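Local atomic coordinates of oligopeptide-binding protein oppA (Lactococcus lactis, PDB entry 3DRF), a protein that binds oligopeptides in a large closing cavity and delivers them to the OppABCDF ABC transporter for uptake into the cell. Residues Gln328-Asn331 and Val332-Ala335; Ser372-Gly375 and Tyr376-Gln379; Pro479-Gln482 and Asp483-Ala487; Thr517-Lys520 and Ala521-Lys525; Val524-Gln527 and Glu528-Lys532. All blocks are in the same frame, centred on the assembly; numbering follows the deposited sequence.

Contact 1. Residues Gln328-Asn331 and Val332-Ala335; sequences QDQN and VRQA
The guanidinium group of R333 folds back along the start of its own helix and meets the backbone of Q328 and Q330. NH1 of R333 lies 3.1 Å from O of Q328, but the N-H points off line at 127° and the bond is weak. Water 1 adds a second link: it donates to Q328 O and accepts from NH2 of R333. A bend at chi3 (-53°) turns the arginine chain back toward Q328. One face of the guanidinium then covers Q330, with CA of Q330 3.5 Å above the plane of the R333 CZ group and offset toward the rim. The group has further acceptors outside, since NH1 also bonds L327 O and NH2 bonds K533 O.

This is the first turn of helix 330-339 of this family 5 solute-binding protein, with D329 at the N-cap position. The D329 side chain makes no capping bond. Its OD2 instead makes a salt bridge with K404 and a hydrogen bond with W393. The backbone O of D329 accepts R333 N at 3.2 Å, while CB of D329 rests on CG2 of V332 at 3.6 Å. Two more backbone bonds continue the turn, Q334 N to Q330 O and A335 N to N331 O.

The amides of Q330 and Q334 are turned 57° apart, and their NE2 atoms are 3.8 Å from each other. Both donate to K532 O. Water 2 donates to OE1 of Q334 and to OD1 of N331, each at 2.8 Å, while ND2 of N331 is bound to L387 O.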
loop_
_atom_site.group_PDB
_atom_site.type_symbol
_atom_site.label_atom_id
_atom_site.label_comp_id
_atom_site.label_asym_id
_atom_site.label_seq_id
_atom_site.Cartn_x
_atom_site.Cartn_y
_atom_site.Cartn_z
ATOM N N GLN A 328 24.684 -7.623 3.926
ATOM C CA GLN A 328 24.559 -9.000 4.397
ATOM C C GLN A 328 24.946 -9.096 5.869
ATOM O O GLN A 328 24.584 -10.013 6.473
ATOM C CB GLN A 328 25.504 -9.926 3.601
ATOM C CG GLN A 328 25.157 -10.174 2.135
ATOM C CD GLN A 328 26.293 -10.934 1.394
ATOM O OE1 GLN A 328 27.278 -10.385 0.977
ATOM N NE2 GLN A 328 26.091 -12.224 1.227
ATOM N N ASP A 329 25.753 -8.170 6.360
ATOM C CA ASP A 329 26.221 -8.177 7.783
ATOM C C ASP A 329 25.105 -7.559 8.648
ATOM O O ASP A 329 24.828 -6.389 8.546
ATOM C CB ASP A 329 27.534 -7.366 7.959
ATOM C CG ASP A 329 28.806 -8.062 7.368
ATOM O OD1 ASP A 329 28.844 -9.272 7.370
ATOM O OD2 ASP A 329 29.756 -7.379 7.047
ATOM N N GLN A 330 24.502 -8.384 9.492
ATOM C CA GLN A 330 23.496 -7.919 10.442
ATOM C C GLN A 330 23.912 -6.673 11.250
ATOM O O GLN A 330 23.165 -5.806 11.427
ATOM C CB GLN A 330 23.093 -9.059 11.384
ATOM C CG GLN A 330 21.917 -8.767 12.260
ATOM C CD GLN A 330 21.409 -10.055 12.897
ATOM O OE1 GLN A 330 22.140 -11.026 12.975
ATOM N NE2 GLN A 330 20.293 -10.027 13.425
ATOM N N ASN A 331 25.145 -6.625 11.719
ATOM C CA ASN A 331 25.633 -5.436 12.464
ATOM C C ASN A 331 25.573 -4.159 11.647
ATOM O O ASN A 331 25.337 -3.140 12.166
ATOM C CB ASN A 331 27.077 -5.676 12.957
ATOM C CG ASN A 331 27.124 -6.527 14.223
ATOM O OD1 ASN A 331 26.332 -7.368 14.395
ATOM N ND2 ASN A 331 28.076 -6.265 15.091
ATOM N N VAL A 332 25.896 -4.274 10.352
ATOM C CA VAL A 332 25.795 -3.113 9.440
ATOM C C VAL A 332 24.347 -2.576 9.299
ATOM O O VAL A 332 24.103 -1.452 9.390
ATOM C CB VAL A 332 26.410 -3.462 8.064
ATOM C CG1 VAL A 332 26.288 -2.276 7.080
ATOM C CG2 VAL A 332 27.931 -3.785 8.256
ATOM N N ARG A 333 23.441 -3.506 9.066
ATOM C CA ARG A 333 21.987 -3.159 8.952
ATOM C C ARG A 333 21.483 -2.445 10.204
ATOM O O ARG A 333 20.845 -1.477 10.138
ATOM C CB ARG A 333 21.114 -4.441 8.705
ATOM C CG ARG A 333 21.477 -5.093 7.325
ATOM C CD ARG A 333 20.445 -6.166 6.870
ATOM N NE ARG A 333 20.195 -7.205 7.902
ATOM C CZ ARG A 333 20.849 -8.360 7.981
ATOM N NH1 ARG A 333 21.841 -8.640 7.156
ATOM N NH2 ARG A 333 20.548 -9.252 8.919
ATOM N N GLN A 334 21.842 -2.996 11.360
ATOM C CA GLN A 334 21.426 -2.422 12.635
ATOM C C GLN A 334 22.071 -1.041 12.866
ATOM O O GLN A 334 21.409 -0.110 13.237
ATOM C CB GLN A 334 21.814 -3.371 13.791
ATOM C CG GLN A 334 20.966 -4.708 13.827
ATOM C CD GLN A 334 21.421 -5.626 14.925
ATOM O OE1 GLN A 334 22.412 -5.383 15.529
ATOM N NE2 GLN A 334 20.646 -6.642 15.206
ATOM N N ALA A 335 23.367 -0.948 12.554
ATOM C CA ALA A 335 24.130 0.302 12.786
ATOM C C ALA A 335 23.527 1.468 11.962
ATOM O O ALA A 335 23.358 2.539 12.432
ATOM C CB ALA A 335 25.672 0.106 12.476
HETATM O O HOH W 1 22.407 -11.482 8.162
HETATM O O HOH W 2 24.153 -7.450 16.128
#

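Contact 2. Residues Ser372-Gly375 and Tyr376-Gln379; sequences SVKG and YEKQ
The carboxylate of E377 receives the backbone N-H of G375. OE1 of E377 is the nearer oxygen, 2.9 Å from G375 N, and it uses the lone pair on the side of the other oxygen. The N-H is bent from this line, at 130°. It points more directly at OE2 of E377 (171°), but that bond from G375 N is long at 3.4 Å and weak. The donor is thus shared unequally by the two oxygens.

Torsions explain the return of the glutamate. Its CG sits between the backbone N and the carbonyl carbon (chi1 64°), and a bend at chi2 turns the carboxylate back over G375. Water 3 gives OE2 of E377 another donor at 2.7 Å and also donates to V373 O. Water 4 donates to G375 O and accepts from K378 N, bridging the backbones of the two segments.

Packing is lighter. CA of K374 is 3.8 Å from OE2 of E377. The ring of Y376 starts close to the preceding peptide, with CD2 of Y376 3.6 Å from C of G375, and its hydroxyl bonds N531 O. The same N531 donates ND2 to K374 O, so this loop between strand 354-356 and helix 381-390 lies against the end of helix 516-533.

NZ of K374 is 5.5 Å from OE2 of E377 and bonds S371 O. Its positive charge may still help the glutamate stay ionised, and a charged carboxylate would suit the one N-H and the water that point to it.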
loop_
_atom_site.group_PDB
_atom_site.type_symbol
_atom_site.label_atom_id
_atom_site.label_comp_id
_atom_site.label_asym_id
_atom_site.label_seq_id
_atom_site.Cartn_x
_atom_site.Cartn_y
_atom_site.Cartn_z
ATOM N N SER A 372 6.224 -2.496 24.936
ATOM C CA SER A 372 7.342 -3.312 25.090
ATOM C C SER A 372 8.305 -3.169 23.892
ATOM O O SER A 372 9.445 -3.237 24.123
ATOM C CB SER A 372 6.921 -4.794 25.363
ATOM O OG SER A 372 6.636 -5.629 24.191
ATOM N N VAL A 373 7.843 -3.030 22.654
ATOM C CA VAL A 373 8.738 -3.265 21.526
ATOM C C VAL A 373 9.594 -2.032 21.264
ATOM O O VAL A 373 9.105 -0.943 21.112
ATOM C CB VAL A 373 7.959 -3.699 20.240
ATOM C CG1 VAL A 373 8.871 -3.795 19.046
ATOM C CG2 VAL A 373 7.293 -5.088 20.475
ATOM N N LYS A 374 10.893 -2.273 21.258
ATOM C CA LYS A 374 11.898 -1.253 21.021
ATOM C C LYS A 374 12.493 -1.469 19.629
ATOM O O LYS A 374 12.862 -2.539 19.244
ATOM C CB LYS A 374 13.014 -1.351 22.035
ATOM C CG LYS A 374 12.568 -1.335 23.472
ATOM C CD LYS A 374 11.711 -0.120 23.823
ATOM C CE LYS A 374 11.255 -0.129 25.309
ATOM N NZ LYS A 374 10.149 0.793 25.470
ATOM N N GLY A 375 12.570 -0.371 18.918
ATOM C CA GLY A 375 13.124 -0.337 17.584
ATOM C C GLY A 375 14.258 0.686 17.490
ATOM O O GLY A 375 15.093 0.756 18.343
ATOM N N TYR A 376 14.197 1.496 16.461
ATOM C CA TYR A 376 15.282 2.431 16.069
ATOM C C TYR A 376 14.775 3.856 16.202
ATOM O O TYR A 376 15.308 4.762 15.611
ATOM C CB TYR A 376 15.800 2.105 14.616
ATOM C CG TYR A 376 16.363 0.690 14.519
ATOM C CD1 TYR A 376 17.731 0.421 14.706
ATOM C CD2 TYR A 376 15.500 -0.400 14.340
ATOM C CE1 TYR A 376 18.203 -0.882 14.664
ATOM C CE2 TYR A 376 15.983 -1.678 14.296
ATOM C CZ TYR A 376 17.323 -1.919 14.474
ATOM O OH TYR A 376 17.831 -3.178 14.460
ATOM N N GLU A 377 13.755 4.019 17.029
ATOM C CA GLU A 377 13.115 5.335 17.216
ATOM C C GLU A 377 13.973 6.388 17.981
ATOM O O GLU A 377 13.652 7.534 17.989
ATOM C CB GLU A 377 11.723 5.171 17.875
ATOM C CG GLU A 377 11.738 4.592 19.312
ATOM C CD GLU A 377 11.767 3.057 19.414
ATOM O OE1 GLU A 377 11.923 2.419 18.432
ATOM O OE2 GLU A 377 11.686 2.550 20.523
ATOM N N LYS A 378 15.041 5.907 18.624
ATOM C CA LYS A 378 16.006 6.772 19.312
ATOM C C LYS A 378 17.372 6.635 18.651
ATOM O O LYS A 378 17.868 5.578 18.499
ATOM C CB LYS A 378 16.104 6.362 20.799
ATOM C CG LYS A 378 17.093 7.151 21.622
ATOM C CD LYS A 378 16.967 6.758 23.054
ATOM C CE LYS A 378 17.952 7.574 23.972
ATOM N NZ LYS A 378 17.811 9.034 23.763
ATOM N N GLN A 379 17.942 7.770 18.250
ATOM C CA GLN A 379 19.276 7.760 17.653
ATOM C C GLN A 379 20.287 7.208 18.681
ATOM O O GLN A 379 20.207 7.540 19.821
ATOM C CB GLN A 379 19.695 9.172 17.207
ATOM C CG GLN A 379 21.040 9.135 16.421
ATOM C CD GLN A 379 21.486 10.529 15.941
ATOM O OE1 GLN A 379 22.001 10.682 14.882
ATOM N NE2 GLN A 379 21.304 11.496 16.769
HETATM O O HOH W 3 9.498 1.698 21.771
HETATM O O HOH W 4 15.424 3.110 19.762
#

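Contact 3. Residues Pro479-Gln482 and Asp483-Ala487; sequences PSQQ and DLFSA
D483 packs its carboxylate against the preceding residue, with OD1 of D483 3.6 Å from C of Q482. Both belong to the short helix 482-485, whose N-cap position is held by Q481. This helical turn follows strand 468-474 and faces the peptide cavity: D483 and L484 both pack on a polar side chain of the bound peptide. D483 N donates to water 5 at 2.9 Å, and the water donates to S480 O, so the first turn is joined to the loop before it. OD1 of D483 is bound by the hydroxyls of T137 and S139.

L484 N is the first of two donors to Q481 O. L484 N lies 3.1 Å from Q481 O, above the carbonyl plane and 62° out of it. The leucine side chain crosses that of Q481, with CD1 of L484 4.1 Å from CD of Q481.

F485 N is the second donor to the same oxygen and lies almost on the line of the C=O bond. The F485 side chain runs beside that of Q481 and points the same way, with amide and ring planes 54° apart. OE1 of Q481 meets the ring at its edge, 3.6 Å from CE2 of F485. The hydrogen bond of this oxygen is with Y526 OH, while NE2 of Q481 bonds L360 O. L484 CB lies over one face of the F485 ring.

S486 leaves the helical conformation. Its OG sits between backbone N and carbonyl carbon (chi1 68°), which brings the hydroxyl back to the preceding turn. Q482 O receives both S486 N, at 3.0 Å, and S486 OG, at 2.9 Å, from opposite faces of its carbonyl plane.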
loop_
_atom_site.group_PDB
_atom_site.type_symbol
_atom_site.label_atom_id
_atom_site.label_comp_id
_atom_site.label_asym_id
_atom_site.label_seq_id
_atom_site.Cartn_x
_atom_site.Cartn_y
_atom_site.Cartn_z
ATOM N N PRO A 479 -4.263 -6.273 9.974
ATOM C CA PRO A 479 -2.823 -6.060 10.293
ATOM C C PRO A 479 -1.746 -7.064 9.757
ATOM O O PRO A 479 -0.597 -6.762 9.822
ATOM C CB PRO A 479 -2.799 -6.041 11.839
ATOM C CG PRO A 479 -4.059 -6.777 12.242
ATOM C CD PRO A 479 -5.081 -6.335 11.207
ATOM N N SER A 480 -2.170 -8.229 9.286
ATOM C CA SER A 480 -1.210 -9.187 8.704
ATOM C C SER A 480 -0.412 -8.534 7.560
ATOM O O SER A 480 -0.947 -7.853 6.738
ATOM C CB SER A 480 -1.964 -10.425 8.193
ATOM O OG SER A 480 -0.968 -11.355 7.744
ATOM N N GLN A 481 0.879 -8.787 7.584
ATOM C CA GLN A 481 1.804 -8.249 6.577
ATOM C C GLN A 481 2.350 -9.304 5.610
ATOM O O GLN A 481 3.328 -9.094 4.987
ATOM C CB GLN A 481 2.933 -7.431 7.229
ATOM C CG GLN A 481 2.290 -6.249 8.045
ATOM C CD GLN A 481 3.344 -5.281 8.567
ATOM O OE1 GLN A 481 4.505 -5.622 8.759
ATOM N NE2 GLN A 481 2.920 -4.075 8.814
ATOM N N GLN A 482 1.636 -10.417 5.464
ATOM C CA GLN A 482 1.936 -11.395 4.391
ATOM C C GLN A 482 2.059 -10.730 3.048
ATOM O O GLN A 482 2.893 -11.115 2.301
ATOM C CB GLN A 482 0.813 -12.471 4.278
ATOM C CG GLN A 482 0.723 -13.427 5.537
ATOM C CD GLN A 482 1.705 -14.605 5.434
ATOM O OE1 GLN A 482 2.578 -14.610 4.656
ATOM N NE2 GLN A 482 1.541 -15.578 6.295
ATOM N N ASP A 483 1.213 -9.731 2.764
ATOM C CA ASP A 483 1.179 -9.180 1.398
ATOM C C ASP A 483 2.287 -8.115 1.180
ATOM O O ASP A 483 2.470 -7.669 0.113
ATOM C CB ASP A 483 -0.245 -8.668 1.087
ATOM C CG ASP A 483 -1.284 -9.821 0.960
ATOM O OD1 ASP A 483 -0.924 -10.945 0.970
ATOM O OD2 ASP A 483 -2.423 -9.441 0.817
ATOM N N LEU A 484 3.030 -7.792 2.212
ATOM C CA LEU A 484 4.264 -6.979 2.108
ATOM C C LEU A 484 5.554 -7.815 2.068
ATOM O O LEU A 484 6.490 -7.433 1.424
ATOM C CB LEU A 484 4.346 -6.038 3.307
ATOM C CG LEU A 484 3.227 -4.993 3.493
ATOM C CD1 LEU A 484 3.607 -4.063 4.634
ATOM C CD2 LEU A 484 2.969 -4.136 2.219
ATOM N N PHE A 485 5.591 -8.915 2.808
ATOM C CA PHE A 485 6.875 -9.599 3.086
ATOM C C PHE A 485 6.925 -11.107 2.784
ATOM O O PHE A 485 7.952 -11.679 2.863
ATOM C CB PHE A 485 7.265 -9.377 4.535
ATOM C CG PHE A 485 7.536 -7.917 4.855
ATOM C CD1 PHE A 485 8.538 -7.203 4.209
ATOM C CD2 PHE A 485 6.754 -7.295 5.781
ATOM C CE1 PHE A 485 8.741 -5.874 4.487
ATOM C CE2 PHE A 485 6.940 -5.912 6.098
ATOM C CZ PHE A 485 7.924 -5.215 5.450
ATOM N N SER A 486 5.819 -11.722 2.417
ATOM C CA SER A 486 5.864 -13.182 2.158
ATOM C C SER A 486 6.836 -13.496 1.001
ATOM O O SER A 486 7.040 -12.734 0.097
ATOM C CB SER A 486 4.453 -13.787 1.924
ATOM O OG SER A 486 3.853 -13.331 0.699
ATOM N N ALA A 487 7.391 -14.692 1.090
ATOM C CA ALA A 487 8.430 -15.135 0.190
ATOM C C ALA A 487 8.029 -15.021 -1.297
ATOM O O ALA A 487 8.856 -14.749 -2.092
ATOM C CB ALA A 487 8.828 -16.572 0.530
HETATM O O HOH W 5 -1.219 -9.461 4.262
#

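Contact 4. Residues Thr517-Lys520 and Ala521-Lys525; sequences TYRK and AAFVK
R519 holds its CG opposite the backbone N (chi1 -161°) and stays extended through NE, which carries the guanidinium out beside the ring of F523. The two side chains lie one turn apart on helix 516-533 and point the same way. They form an i to i+4 pair on a face buried against helix 499-508 and nearby loops. The flat groups are not stacked, since their planes are 66° apart. The ring presents CE2 of F523 over the centre of one guanidinium face, 3.7 Å from CZ of R519. CG of R519 also touches the ring, 4.1 Å from CD2 of F523.

The charged end is well supplied with acceptors, all outside the two segments. NH2 of R519 forms a salt bridge with D509, NH1 forms one with E478, and NE bonds I508 O. These outside partners would probably offset the charge of the buried arginine and hold its plane in place while F523 packs on it. The other neighbours of F523 include F368, whose ring stacks with it.

The backbone bonds of the same turns are regular. F523 N donates to R519 O at 2.9 Å, and A522 N donates to Y518 O at 3.0 Å, in the carbonyl plane. A521 N to T517 O is longer, at 3.3 Å. CB of A522 lies 3.5 Å from both R519 O and Y518 O and touches D507 and I508 of helix 499-508.

K520 is extended to a bend at chi4, and its NZ has a weak bond to Q367 O. Its backbone O accepts V524 N. CG2 of V524 packs 3.5 Å from that same K520 O.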
loop_
_atom_site.group_PDB
_atom_site.type_symbol
_atom_site.label_atom_id
_atom_site.label_comp_id
_atom_site.label_asym_id
_atom_site.label_seq_id
_atom_site.Cartn_x
_atom_site.Cartn_y
_atom_site.Cartn_z
ATOM N N THR A 517 -5.181 -14.134 22.199
ATOM C CA THR A 517 -4.009 -14.132 23.084
ATOM C C THR A 517 -2.765 -14.645 22.316
ATOM O O THR A 517 -1.725 -14.077 22.392
ATOM C CB THR A 517 -4.232 -15.055 24.284
ATOM O OG1 THR A 517 -5.496 -14.711 24.881
ATOM C CG2 THR A 517 -3.070 -14.888 25.288
ATOM N N TYR A 518 -2.948 -15.757 21.617
ATOM C CA TYR A 518 -1.881 -16.377 20.817
ATOM C C TYR A 518 -1.479 -15.445 19.640
ATOM O O TYR A 518 -0.365 -15.239 19.431
ATOM C CB TYR A 518 -2.387 -17.771 20.355
ATOM C CG TYR A 518 -1.301 -18.537 19.596
ATOM C CD1 TYR A 518 -0.592 -19.562 20.216
ATOM C CD2 TYR A 518 -0.958 -18.207 18.261
ATOM C CE1 TYR A 518 0.395 -20.246 19.527
ATOM C CE2 TYR A 518 0.045 -18.909 17.599
ATOM C CZ TYR A 518 0.714 -19.899 18.230
ATOM O OH TYR A 518 1.722 -20.648 17.651
ATOM N N ARG A 519 -2.466 -14.854 18.978
ATOM C CA ARG A 519 -2.176 -13.947 17.869
ATOM C C ARG A 519 -1.465 -12.685 18.335
ATOM O O ARG A 519 -0.559 -12.285 17.683
ATOM C CB ARG A 519 -3.471 -13.644 17.111
ATOM C CG ARG A 519 -3.120 -13.124 15.722
ATOM C CD ARG A 519 -4.423 -12.861 14.907
ATOM N NE ARG A 519 -4.046 -12.623 13.472
ATOM C CZ ARG A 519 -4.556 -11.680 12.697
ATOM N NH1 ARG A 519 -5.497 -10.882 13.113
ATOM N NH2 ARG A 519 -4.101 -11.596 11.465
ATOM N N LYS A 520 -1.821 -12.155 19.492
ATOM C CA LYS A 520 -1.077 -11.009 20.027
ATOM C C LYS A 520 0.404 -11.336 20.265
ATOM O O LYS A 520 1.236 -10.595 19.877
ATOM C CB LYS A 520 -1.725 -10.539 21.345
ATOM C CG LYS A 520 -1.123 -9.222 21.903
ATOM C CD LYS A 520 -1.794 -8.916 23.292
ATOM C CE LYS A 520 -1.356 -7.539 23.908
ATOM N NZ LYS A 520 -2.231 -6.505 23.395
ATOM N N ALA A 521 0.687 -12.468 20.890
ATOM C CA ALA A 521 2.083 -12.901 21.103
ATOM C C ALA A 521 2.825 -13.164 19.785
ATOM O O ALA A 521 3.985 -12.864 19.700
ATOM C CB ALA A 521 2.134 -14.138 22.052
ATOM N N ALA A 522 2.125 -13.704 18.802
ATOM C CA ALA A 522 2.727 -13.879 17.491
ATOM C C ALA A 522 3.056 -12.537 16.837
ATOM O O ALA A 522 4.092 -12.390 16.308
ATOM C CB ALA A 522 1.763 -14.696 16.647
ATOM N N PHE A 523 2.172 -11.566 16.956
ATOM C CA PHE A 523 2.443 -10.209 16.445
ATOM C C PHE A 523 3.634 -9.564 17.170
ATOM O O PHE A 523 4.404 -8.928 16.555
ATOM C CB PHE A 523 1.191 -9.297 16.540
ATOM C CG PHE A 523 0.375 -9.239 15.251
ATOM C CD1 PHE A 523 0.865 -8.662 14.092
ATOM C CD2 PHE A 523 -0.898 -9.774 15.214
ATOM C CE1 PHE A 523 0.123 -8.608 12.929
ATOM C CE2 PHE A 523 -1.679 -9.700 14.046
ATOM C CZ PHE A 523 -1.149 -9.132 12.906
ATOM N N VAL A 524 3.734 -9.751 18.477
ATOM C CA VAL A 524 4.874 -9.170 19.227
ATOM C C VAL A 524 6.198 -9.817 18.739
ATOM O O VAL A 524 7.151 -9.149 18.532
ATOM C CB VAL A 524 4.689 -9.359 20.762
ATOM C CG1 VAL A 524 6.016 -9.079 21.503
ATOM C CG2 VAL A 524 3.602 -8.430 21.277
ATOM N N LYS A 525 6.201 -11.125 18.636
ATOM C CA LYS A 525 7.415 -11.867 18.188
ATOM C C LYS A 525 7.868 -11.412 16.803
ATOM O O LYS A 525 9.010 -11.156 16.610
ATOM C CB LYS A 525 7.208 -13.384 18.280
ATOM C CG LYS A 525 8.490 -14.155 17.875
ATOM C CD LYS A 525 8.281 -15.668 17.973
ATOM C CE LYS A 525 9.579 -16.465 17.854
ATOM N NZ LYS A 525 10.220 -16.287 16.499
#

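Contact 5. Residues Val524-Gln527 and Glu528-Lys532; sequences VKYQ and EDMNK
The sulfur of M530 lies obliquely off the ring of Y526, with SD 5.0 Å from the ring centroid and 51° from the ring normal. This is a Met-aromatic contact. Bends at chi2 (-69°) and chi3 (-86°) curl the chain of M530 past CE1 of Y526, oblique to the ring. CG of M530 is its closest atom to the ring, 3.4 Å from CE1 of Y526, and CE of M530 is 3.9 Å from OH of Y526. Both side chains rest on F485.

The pair is one turn apart in helix 516-533, and the same turns carry an i to i+4 salt bridge. NZ of K525 bonds OD2 of D529 at 2.8 Å, on the lone pair facing the other oxygen. NZ also has a salt bridge to D504. OD1 of D529 accepts from water 6, which has only a weak bond from NZ.

CG1 of V524 meets OE2 of E528 at 3.6 Å, with the two side chains crossing. Near the end of the helix Q527 O takes N531 N at 3.2 Å and a bond from water 7. ND2 of N531 bonds N358 O, and OE1 of Q527 bonds S359 OG.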
loop_
_atom_site.group_PDB
_atom_site.type_symbol
_atom_site.label_atom_id
_atom_site.label_comp_id
_atom_site.label_asym_id
_atom_site.label_seq_id
_atom_site.Cartn_x
_atom_site.Cartn_y
_atom_site.Cartn_z
ATOM N N VAL A 524 3.734 -9.751 18.477
ATOM C CA VAL A 524 4.874 -9.170 19.227
ATOM C C VAL A 524 6.198 -9.817 18.739
ATOM O O VAL A 524 7.151 -9.149 18.532
ATOM C CB VAL A 524 4.689 -9.359 20.762
ATOM C CG1 VAL A 524 6.016 -9.079 21.503
ATOM C CG2 VAL A 524 3.602 -8.430 21.277
ATOM N N LYS A 525 6.201 -11.125 18.636
ATOM C CA LYS A 525 7.415 -11.867 18.188
ATOM C C LYS A 525 7.868 -11.412 16.803
ATOM O O LYS A 525 9.010 -11.156 16.610
ATOM C CB LYS A 525 7.208 -13.384 18.280
ATOM C CG LYS A 525 8.490 -14.155 17.875
ATOM C CD LYS A 525 8.281 -15.668 17.973
ATOM C CE LYS A 525 9.579 -16.465 17.854
ATOM N NZ LYS A 525 10.220 -16.287 16.499
ATOM N N TYR A 526 6.921 -11.298 15.887
ATOM C CA TYR A 526 7.174 -10.761 14.553
ATOM C C TYR A 526 7.803 -9.356 14.583
ATOM O O TYR A 526 8.745 -9.094 13.904
ATOM C CB TYR A 526 5.835 -10.699 13.814
ATOM C CG TYR A 526 5.890 -9.949 12.487
ATOM C CD1 TYR A 526 6.657 -10.413 11.410
ATOM C CD2 TYR A 526 5.169 -8.769 12.314
ATOM C CE1 TYR A 526 6.673 -9.690 10.190
ATOM C CE2 TYR A 526 5.197 -8.069 11.128
ATOM C CZ TYR A 526 5.973 -8.524 10.088
ATOM O OH TYR A 526 6.027 -7.830 8.869
ATOM N N GLN A 527 7.222 -8.476 15.377
ATOM C CA GLN A 527 7.759 -7.113 15.496
ATOM C C GLN A 527 9.211 -7.092 16.056
ATOM O O GLN A 527 10.051 -6.428 15.561
ATOM C CB GLN A 527 6.841 -6.242 16.375
ATOM C CG GLN A 527 5.442 -5.903 15.710
ATOM C CD GLN A 527 4.455 -5.295 16.728
ATOM O OE1 GLN A 527 4.548 -4.157 17.073
ATOM N NE2 GLN A 527 3.532 -6.058 17.138
ATOM N N GLU A 528 9.452 -7.879 17.091
ATOM C CA GLU A 528 10.782 -7.992 17.676
ATOM C C GLU A 528 11.744 -8.620 16.676
ATOM O O GLU A 528 12.819 -8.149 16.522
ATOM C CB GLU A 528 10.730 -8.921 18.909
ATOM C CG GLU A 528 10.002 -8.355 20.182
ATOM C CD GLU A 528 9.768 -9.429 21.234
ATOM O OE1 GLU A 528 9.790 -10.620 20.945
ATOM O OE2 GLU A 528 9.560 -8.999 22.340
ATOM N N ASP A 529 11.325 -9.675 15.990
ATOM C CA ASP A 529 12.238 -10.391 15.086
ATOM C C ASP A 529 12.594 -9.531 13.847
ATOM O O ASP A 529 13.697 -9.533 13.425
ATOM C CB ASP A 529 11.658 -11.763 14.628
ATOM C CG ASP A 529 11.604 -12.778 15.750
ATOM O OD1 ASP A 529 12.204 -12.599 16.794
ATOM O OD2 ASP A 529 10.919 -13.762 15.498
ATOM N N MET A 530 11.651 -8.779 13.336
ATOM C CA MET A 530 11.915 -7.916 12.181
ATOM C C MET A 530 12.908 -6.833 12.607
ATOM O O MET A 530 13.755 -6.509 11.880
ATOM C CB MET A 530 10.611 -7.252 11.718
ATOM C CG MET A 530 9.727 -8.282 10.885
ATOM S SD MET A 530 10.486 -8.712 9.209
ATOM C CE MET A 530 9.826 -7.344 8.177
ATOM N N ASN A 531 12.759 -6.291 13.805
ATOM C CA ASN A 531 13.714 -5.246 14.276
ATOM C C ASN A 531 15.144 -5.833 14.484
ATOM O O ASN A 531 16.091 -5.217 14.163
ATOM C CB ASN A 531 13.182 -4.604 15.586
ATOM C CG ASN A 531 12.085 -3.571 15.343
ATOM O OD1 ASN A 531 11.805 -3.200 14.223
ATOM N ND2 ASN A 531 11.476 -3.138 16.392
ATOM N N LYS A 532 15.252 -7.044 14.999
ATOM C CA LYS A 532 16.579 -7.672 15.231
ATOM C C LYS A 532 17.254 -8.091 13.914
ATOM O O LYS A 532 18.381 -7.815 13.732
ATOM C CB LYS A 532 16.454 -8.867 16.178
ATOM C CG LYS A 532 17.858 -9.454 16.498
ATOM C CD LYS A 532 17.750 -10.549 17.566
ATOM C CE LYS A 532 19.212 -11.029 18.003
ATOM N NZ LYS A 532 19.225 -12.396 18.721
HETATM O O HOH W 6 13.071 -14.905 17.871
HETATM O O HOH W 7 9.095 -4.358 13.756
#

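All five contacts are local, and each joins adjoining segments, so none closes a long loop and none encloses another. Contact 1 comes first, at the start of helix 330-339. Contact 2 follows in the loop before helix 381-390, and its Y376 packs on Q334 of contact 1. Contact 3 lies at the short helix 482-485, beside the peptide cavity. Contacts 4 and 5 follow each other along helix 516-533 and overlap at V524 and K525. This helix joins the set: its early turns touch P479 and S480 of contact 3, its middle reaches Q481 and F485, and its end meets contacts 1 and 2 through K532 and N531.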